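Side-chain contacts in probable fumarate reductase Ifc3 (Shewanella frigidimarina, PDB 1QO8), which catalyses the essentially one-way reduction of fumarate to succinate in vitro, using one FAD and four covalently bound haems c per subunit: residues Gly41-Leu46 with Asp54-His59; Gly133-Leu138 with Val215-Ser220; Ser461-Tyr466 with Phe475-Met480. All blocks are in the same frame, centred on the assembly; numbering follows the deposited sequence.

In the fold
Contact 1 belongs to the tetrahaem cytochrome part of the chain, while contacts 2 and 3 lie in the FAD-binding part. Contact 2 is the buried one: it joins helices 131-143 and 201-220 close to the FAD, about 50 Å from contact 3 centre to centre. Contacts 1 and 3 are partly buried, and in each a helix meets a loop that follows it closely in sequence. The chemistry differs with place. Contact 1 is built round an iron-bound histidine, a water and a porphyrin. Contact 2 has one indole-amide hydrogen bond beside apolar packing. Contact 3 has no hydrogen bond across it and relies on sulfur, aromatic and guanidinium packing.

Contact 1: Gly41-Leu46 with Asp54-His59; sequences GEYAEL and DPHNSH. With HEM (protoporphyrin IX containing Fe), chain D.
This contact forms one side of a haem c site, where helix 43-46 packs on the loop carrying axial ligand His-56. His-56 NE2 binds the iron at 2.3 Å, with His-69 as the other axial ligand. Leu-46 CB packs on His-56 CB at 3.9 Å, and Leu-46 CD1 lies over one face of the His-56 ring, 3.2 Å from HEM CMB. Tyr-43 CB touches His-56 O at 3.3 Å, and Tyr-43 CD1 meets His-56 CB at 3.7 Å. With CG anti to the carbonyl carbon (chi1 -69°), the tyrosine ring runs on to the haem. HEM CBB lies over one ring face, offset toward the rim, and Tyr-43 CE1 is 3.4 Å from HEM CAB. Tyr-43 OH is hydrogen-bonded to Ile-63 O. With an alanine here, a gap is likely to open beside His-56 CB and HEM CAB, and Ile-63 O to lose this donor. One water accepts from His-56 ND1 at 2.7 Å and donates to Leu-46 O and Asp-54 OD1. Asp-54 OD1 also accepts from His-56 N at 2.8 Å, well above the carboxylate plane, in an Asx turn. Both imidazole nitrogens are thus engaged, which fixes the ring's rotation; the water-carboxylate link probably makes His-56 more electron-rich.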
# COMPACT_ATOMS: atom_id res chain seq x y z
N GLY A 41 42.59 19.09 17.06
CA GLY A 41 43.14 17.83 16.51
C GLY A 41 42.01 17.01 15.82
O GLY A 41 40.82 17.24 16.08
N GLU A 42 42.41 16.15 14.91
CA GLU A 42 41.47 15.14 14.36
C GLU A 42 41.24 13.97 15.29
O GLU A 42 41.81 13.80 16.37
CB GLU A 42 42.10 14.66 13.07
CG GLU A 42 42.91 15.52 12.16
CD GLU A 42 42.08 16.21 11.08
OE1 GLU A 42 41.10 15.55 10.66
OE2 GLU A 42 42.30 17.35 10.61
N TYR A 43 40.41 12.97 14.90
CA TYR A 43 40.03 11.85 15.73
C TYR A 43 41.25 11.00 16.12
O TYR A 43 41.27 10.50 17.22
CB TYR A 43 38.92 10.95 15.12
CG TYR A 43 37.55 11.64 15.04
CD1 TYR A 43 36.75 11.88 16.14
CD2 TYR A 43 37.09 12.08 13.84
CE1 TYR A 43 35.53 12.48 16.05
CE2 TYR A 43 35.88 12.73 13.70
CZ TYR A 43 35.09 12.85 14.81
OH TYR A 43 33.91 13.52 14.66
N ALA A 44 42.16 10.75 15.26
CA ALA A 44 43.38 9.94 15.55
C ALA A 44 44.12 10.55 16.70
O ALA A 44 44.52 9.88 17.69
CB ALA A 44 44.27 9.82 14.28
N GLU A 45 44.13 11.89 16.84
CA GLU A 45 44.78 12.52 17.96
C GLU A 45 43.83 12.53 19.12
O GLU A 45 44.26 12.43 20.27
CB GLU A 45 45.24 13.92 17.47
CG GLU A 45 45.85 14.73 18.62
CD GLU A 45 46.68 15.93 18.07
OE1 GLU A 45 46.55 16.36 16.91
OE2 GLU A 45 47.49 16.43 18.88
N LEU A 46 42.50 12.70 18.93
CA LEU A 46 41.64 12.74 20.11
C LEU A 46 41.46 11.33 20.68
O LEU A 46 41.10 11.21 21.84
CB LEU A 46 40.25 13.33 19.82
CG LEU A 46 40.29 14.84 19.43
CD1 LEU A 46 38.95 15.17 18.81
CD2 LEU A 46 40.51 15.71 20.66
N ASP A 54 34.85 5.07 23.21
CA ASP A 54 35.53 5.91 22.28
C ASP A 54 34.53 6.55 21.32
O ASP A 54 34.41 6.31 20.11
CB ASP A 54 36.82 5.55 21.58
CG ASP A 54 37.74 6.80 21.65
OD1 ASP A 54 37.26 7.95 21.91
OD2 ASP A 54 38.96 6.69 21.46
N PRO A 55 34.12 7.74 21.84
CA PRO A 55 33.25 8.63 21.08
C PRO A 55 34.08 9.13 19.94
O PRO A 55 33.61 9.33 18.82
CB PRO A 55 32.78 9.65 22.10
CG PRO A 55 33.41 9.31 23.40
CD PRO A 55 34.46 8.25 23.17
N HIS A 56 35.44 9.21 20.13
CA HIS A 56 36.25 9.74 19.07
C HIS A 56 36.91 8.66 18.27
O HIS A 56 37.92 8.99 17.64
CB HIS A 56 37.41 10.66 19.62
CG HIS A 56 36.77 11.68 20.51
ND1 HIS A 56 37.16 11.83 21.82
CD2 HIS A 56 35.78 12.60 20.30
CE1 HIS A 56 36.39 12.72 22.43
NE2 HIS A 56 35.57 13.23 21.53
N ASN A 57 36.51 7.41 18.37
CA ASN A 57 37.02 6.46 17.37
C ASN A 57 36.02 5.28 17.30
O ASN A 57 35.99 4.49 18.24
CB ASN A 57 38.41 5.99 17.81
CG ASN A 57 39.04 4.87 16.95
OD1 ASN A 57 38.80 4.77 15.74
ND2 ASN A 57 39.91 4.12 17.65
N SER A 58 35.05 5.42 16.39
CA SER A 58 33.88 4.56 16.44
C SER A 58 33.76 4.06 15.02
O SER A 58 34.36 4.70 14.13
CB SER A 58 32.74 5.40 16.95
OG SER A 58 32.10 6.10 15.86
N HIS A 59 32.83 3.10 14.78
CA HIS A 59 32.53 2.65 13.42
C HIS A 59 31.84 3.71 12.55
O HIS A 59 31.92 3.65 11.32
CB HIS A 59 31.70 1.35 13.50
CG HIS A 59 30.37 1.47 14.22
ND1 HIS A 59 29.25 1.99 13.64
CD2 HIS A 59 30.01 1.20 15.49
CE1 HIS A 59 28.24 1.95 14.54
NE2 HIS A 59 28.68 1.45 15.71
CHA HEM D . 34.80 14.99 25.02
CHB HEM D . 36.32 17.32 21.11
CHC HEM D . 33.65 14.64 18.13
CHD HEM D . 31.48 12.96 22.14
C1A HEM D . 35.48 15.85 24.18
C2A HEM D . 36.50 16.83 24.63
C3A HEM D . 36.93 17.44 23.56
C4A HEM D . 36.21 16.93 22.40
CMA HEM D . 37.99 18.58 23.37
CAA HEM D . 36.90 16.98 26.11
CBA HEM D . 37.91 15.86 26.55
CGA HEM D . 39.04 15.75 25.57
O1A HEM D . 39.70 16.84 25.39
O2A HEM D . 39.23 14.66 24.97
C1B HEM D . 35.82 16.75 19.95
C2B HEM D . 36.26 16.98 18.63
C3B HEM D . 35.60 16.18 17.82
C4B HEM D . 34.61 15.49 18.61
CMB HEM D . 37.42 17.99 18.30
CAB HEM D . 35.82 15.85 16.34
CBB HEM D . 37.05 15.81 15.78
C1C HEM D . 32.80 13.98 19.01
C2C HEM D . 31.69 13.15 18.56
C3C HEM D . 31.14 12.65 19.66
C4C HEM D . 31.79 13.24 20.82
CMC HEM D . 31.39 12.98 17.07
CAC HEM D . 30.01 11.63 19.89
CBC HEM D . 29.95 10.42 19.17
C1D HEM D . 32.24 13.26 23.24
C2D HEM D . 31.99 12.84 24.58
C3D HEM D . 32.89 13.44 25.34
C4D HEM D . 33.76 14.23 24.52
CMD HEM D . 30.87 11.84 25.03
CAD HEM D . 33.09 13.20 26.89
CBD HEM D . 34.17 12.10 27.04
CGD HEM D . 35.04 12.37 28.24
O1D HEM D . 34.45 12.02 29.31
O2D HEM D . 36.17 12.90 28.05
NA HEM D . 35.34 15.97 22.84
NB HEM D . 34.81 15.79 19.95
NC HEM D . 32.78 14.04 20.35
ND HEM D . 33.34 14.17 23.19
FE HEM D . 34.11 14.97 21.55
O HOH W 1 38.67 10.05 23.27

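Contact 2: Gly133-Leu138 with Val215-Ser220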
# COMPACT_ATOMS: atom_id res chain seq x y z
N GLY A 133 23.22 6.07 -2.75
CA GLY A 133 23.46 7.46 -3.22
C GLY A 133 24.93 7.77 -3.47
O GLY A 133 25.29 8.47 -4.43
N PHE A 134 25.84 7.22 -2.60
CA PHE A 134 27.24 7.46 -2.95
C PHE A 134 27.56 6.80 -4.29
O PHE A 134 28.29 7.34 -5.17
CB PHE A 134 28.19 7.10 -1.83
CG PHE A 134 28.47 8.02 -0.70
CD1 PHE A 134 29.24 9.16 -0.91
CD2 PHE A 134 28.08 7.70 0.60
CE1 PHE A 134 29.57 9.97 0.12
CE2 PHE A 134 28.45 8.52 1.67
CZ PHE A 134 29.20 9.65 1.41
N ASN A 135 27.10 5.57 -4.50
CA ASN A 135 27.42 4.91 -5.76
C ASN A 135 26.83 5.68 -6.94
O ASN A 135 27.37 5.70 -8.05
CB ASN A 135 26.93 3.45 -5.81
CG ASN A 135 27.89 2.49 -5.09
OD1 ASN A 135 28.92 2.07 -5.61
ND2 ASN A 135 27.54 2.05 -3.89
N ALA A 136 25.57 6.12 -6.83
CA ALA A 136 24.96 6.91 -7.88
C ALA A 136 25.80 8.19 -8.13
O ALA A 136 26.10 8.51 -9.27
CB ALA A 136 23.48 7.23 -7.51
N SER A 137 26.14 8.98 -7.13
CA SER A 137 27.04 10.11 -7.27
C SER A 137 28.34 9.88 -8.01
O SER A 137 28.71 10.71 -8.86
CB SER A 137 27.44 10.68 -5.90
OG SER A 137 26.19 11.05 -5.31
N LEU A 138 29.09 8.85 -7.65
CA LEU A 138 30.37 8.54 -8.27
C LEU A 138 30.15 8.11 -9.71
O LEU A 138 30.99 8.44 -10.60
CB LEU A 138 31.16 7.47 -7.51
CG LEU A 138 31.76 7.87 -6.16
CD1 LEU A 138 31.85 6.72 -5.15
CD2 LEU A 138 33.14 8.53 -6.33
N VAL A 215 31.63 -5.57 -6.71
CA VAL A 215 32.60 -5.89 -5.68
C VAL A 215 33.98 -5.35 -6.13
O VAL A 215 34.63 -4.65 -5.38
CB VAL A 215 32.71 -7.40 -5.40
CG1 VAL A 215 33.97 -7.78 -4.58
CG2 VAL A 215 31.44 -7.91 -4.65
N GLN A 216 34.28 -5.59 -7.41
CA GLN A 216 35.45 -5.05 -8.05
C GLN A 216 35.54 -3.54 -8.07
O GLN A 216 36.58 -2.95 -7.73
CB GLN A 216 35.50 -5.51 -9.51
CG GLN A 216 36.06 -6.90 -9.69
CD GLN A 216 35.89 -7.28 -11.15
OE1 GLN A 216 36.72 -6.91 -12.00
NE2 GLN A 216 34.82 -7.97 -11.50
N TRP A 217 34.42 -2.91 -8.42
CA TRP A 217 34.28 -1.47 -8.29
C TRP A 217 34.57 -1.01 -6.89
O TRP A 217 35.31 -0.06 -6.69
CB TRP A 217 32.88 -1.09 -8.77
CG TRP A 217 32.35 0.22 -8.25
CD1 TRP A 217 31.41 0.45 -7.31
CD2 TRP A 217 32.82 1.51 -8.67
NE1 TRP A 217 31.20 1.81 -7.11
CE2 TRP A 217 32.07 2.48 -7.97
CE3 TRP A 217 33.78 1.93 -9.59
CZ2 TRP A 217 32.27 3.83 -8.17
CZ3 TRP A 217 33.96 3.27 -9.79
CH2 TRP A 217 33.25 4.22 -9.05
N LEU A 218 34.01 -1.64 -5.83
CA LEU A 218 34.36 -1.15 -4.48
C LEU A 218 35.84 -1.34 -4.14
O LEU A 218 36.42 -0.51 -3.41
CB LEU A 218 33.43 -1.79 -3.46
CG LEU A 218 31.93 -1.45 -3.64
CD1 LEU A 218 31.04 -2.36 -2.81
CD2 LEU A 218 31.67 0.01 -3.31
N GLU A 219 36.39 -2.48 -4.56
CA GLU A 219 37.79 -2.80 -4.44
C GLU A 219 38.69 -1.83 -5.22
O GLU A 219 39.64 -1.40 -4.58
CB GLU A 219 38.15 -4.20 -5.02
CG GLU A 219 37.60 -5.20 -3.99
CD GLU A 219 37.61 -6.59 -4.58
OE1 GLU A 219 37.35 -6.69 -5.80
OE2 GLU A 219 37.94 -7.54 -3.86
N SER A 220 38.32 -1.43 -6.42
CA SER A 220 39.10 -0.35 -7.04
C SER A 220 39.13 0.89 -6.17
O SER A 220 40.05 1.69 -6.35
CB SER A 220 38.60 0.07 -8.41
OG SER A 220 37.25 0.53 -8.41
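Trp-217 of helix 201-220 reaches across to Asn-135 and Leu-138 of helix 131-143, whose first turn holds Gly-133, the last glycine of what appears to be a Rossmann-type GxGxxG motif at the FAD. The short helix segments stand 12.9 Å apart at their axes, and the indole spans most of the gap. Trp-217 has CG anti to its own N (chi1 158°), which lays the ring out toward the other helix. In Asn-135 the first two torsions together swing OD1 to Trp-217 NE1. Trp-217 NE1 donates to Asn-135 OD1 at 2.7 Å. The oxygen lies nearly in the indole plane and the donor almost in line with the C=O, but the bond is bent at the hydrogen (146°). Amide and ring planes are turned 51° apart. Further along the indole edge, Leu-138 CB packs on Trp-217 CZ2 at 3.9 Å. Leu-218 CD2 is a looser neighbour, 4.1 Å from Asn-135 OD1. Val-549 of helix 543-563 touches Asn-135, Trp-217 and Leu-218, and Arg-553 makes a cation-pi contact with Trp-217. Asn-135 ND2 donates to Ser-131 O. The buried amide is therefore used at both ends, which settles its flip and gives the indole N-H a fixed acceptor.

Contact 3: Ser461-Tyr466 with Phe475-Met480; sequences SDYNGY and FGRADM
Met-480 and Arg-477 pack against Tyr-463 and Tyr-466 of helix 453-469. They hold the loop that leads to strand 489-505 back on this helix, within the FAD-binding part of the chain. The tight part centres on the methionine sulfur. Met-480 SD sits 3.4 Å from Tyr-466 CB. A bend at chi3 (-104°) turns the methyl back to the carbonyl, with Met-480 CE 3.2 Å from Tyr-466 O. The sulfur also makes a Met-aromatic contact, 4.6 Å from the centroid of the Tyr-463 ring and oblique to it. Tyr-463 has CG anti to its N (chi1 -174°), and its ring extends until OH lies 3.5 Å from Met-480 CB. That hydroxyl rests over one face of the Arg-477 guanidinium, 3.2 Å from Arg-477 NH1. The angle is too poor for a hydrogen bond, and ring and guanidinium planes stand 60° apart. Arg-477 NE donates to Asp-479 O at 2.8 Å, and NH1 to Ala-380 O. The looser side lies toward solvent, where the outer face of the loop is exposed. Tyr-466 is partly exposed; Asp-462 O of its own helix lies over its ring centre. With no hydrogen bond between 461-466 and 475-480, the contact depends on van der Waals and sulfur packing, while the arginine's own hydrogen bonds hold its flat group against the tyrosine oxygen.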
# COMPACT_ATOMS: atom_id res chain seq x y z
N SER A 461 14.20 -23.73 37.93
CA SER A 461 14.18 -25.20 38.29
C SER A 461 13.40 -26.03 37.32
O SER A 461 13.87 -27.12 36.90
CB SER A 461 13.70 -25.41 39.74
OG SER A 461 12.29 -25.45 39.84
N ASP A 462 12.25 -25.56 36.77
CA ASP A 462 11.65 -26.43 35.74
C ASP A 462 12.66 -26.61 34.65
O ASP A 462 12.80 -27.72 34.17
CB ASP A 462 10.42 -25.77 35.11
CG ASP A 462 9.22 -25.73 36.05
OD1 ASP A 462 9.35 -26.36 37.13
OD2 ASP A 462 8.22 -25.07 35.67
N TYR A 463 13.22 -25.46 34.10
CA TYR A 463 14.00 -25.73 32.87
C TYR A 463 15.24 -26.57 33.24
O TYR A 463 15.66 -27.34 32.38
CB TYR A 463 14.47 -24.38 32.28
CG TYR A 463 15.15 -24.57 30.95
CD1 TYR A 463 14.42 -24.65 29.78
CD2 TYR A 463 16.50 -24.65 30.85
CE1 TYR A 463 14.95 -24.84 28.51
CE2 TYR A 463 17.12 -24.81 29.59
CZ TYR A 463 16.36 -24.92 28.49
OH TYR A 463 17.01 -25.04 27.28
N ASN A 464 15.92 -26.37 34.36
CA ASN A 464 17.05 -27.25 34.70
C ASN A 464 16.63 -28.73 34.78
O ASN A 464 17.36 -29.62 34.31
CB ASN A 464 17.68 -26.84 36.06
CG ASN A 464 18.36 -25.45 35.92
OD1 ASN A 464 18.64 -25.01 34.79
ND2 ASN A 464 18.60 -24.75 37.03
N GLY A 465 15.40 -29.01 35.21
CA GLY A 465 14.87 -30.39 35.21
C GLY A 465 14.62 -30.81 33.77
O GLY A 465 14.81 -31.98 33.47
N TYR A 466 14.23 -29.88 32.86
CA TYR A 466 14.12 -30.28 31.46
C TYR A 466 15.51 -30.55 30.91
O TYR A 466 15.60 -31.32 29.95
CB TYR A 466 13.36 -29.33 30.52
CG TYR A 466 12.02 -28.84 31.04
CD1 TYR A 466 11.25 -29.75 31.82
CD2 TYR A 466 11.52 -27.56 30.82
CE1 TYR A 466 10.05 -29.37 32.37
CE2 TYR A 466 10.31 -27.16 31.35
CZ TYR A 466 9.58 -28.09 32.11
OH TYR A 466 8.39 -27.72 32.68
N PHE A 475 7.21 -26.85 26.57
CA PHE A 475 7.17 -26.36 25.22
C PHE A 475 7.82 -27.21 24.17
O PHE A 475 7.76 -26.78 22.98
CB PHE A 475 7.74 -24.88 25.08
CG PHE A 475 6.90 -23.93 25.89
CD1 PHE A 475 5.64 -23.56 25.41
CD2 PHE A 475 7.27 -23.53 27.13
CE1 PHE A 475 4.81 -22.72 26.15
CE2 PHE A 475 6.47 -22.68 27.88
CZ PHE A 475 5.20 -22.31 27.42
N GLY A 476 8.39 -28.39 24.48
CA GLY A 476 8.82 -29.22 23.34
C GLY A 476 10.20 -28.84 22.84
O GLY A 476 10.57 -29.34 21.77
N ARG A 477 10.97 -27.92 23.49
CA ARG A 477 12.30 -27.66 22.84
C ARG A 477 13.03 -28.99 22.69
O ARG A 477 13.19 -29.60 23.75
CB ARG A 477 13.05 -26.80 23.86
CG ARG A 477 14.42 -26.37 23.32
CD ARG A 477 15.02 -25.43 24.42
NE ARG A 477 16.34 -25.08 23.86
CZ ARG A 477 17.01 -23.94 24.07
NH1 ARG A 477 16.52 -23.01 24.92
NH2 ARG A 477 18.18 -23.82 23.43
N ALA A 478 13.53 -29.46 21.58
CA ALA A 478 14.18 -30.73 21.41
C ALA A 478 15.62 -30.84 21.93
O ALA A 478 16.17 -31.94 22.18
CB ALA A 478 14.24 -31.04 19.88
N ASP A 479 16.28 -29.67 22.04
CA ASP A 479 17.72 -29.70 22.35
C ASP A 479 17.96 -28.64 23.39
O ASP A 479 17.79 -27.41 23.18
CB ASP A 479 18.56 -29.59 21.07
CG ASP A 479 19.97 -29.12 21.47
OD1 ASP A 479 20.60 -29.62 22.44
OD2 ASP A 479 20.50 -28.20 20.79
N MET A 480 18.34 -29.09 24.60
CA MET A 480 18.62 -28.28 25.75
C MET A 480 20.04 -28.43 26.30
O MET A 480 20.39 -29.18 27.20
CB MET A 480 17.54 -28.42 26.82
CG MET A 480 16.09 -28.37 26.18
SD MET A 480 14.98 -28.73 27.55
CE MET A 480 14.68 -30.46 27.00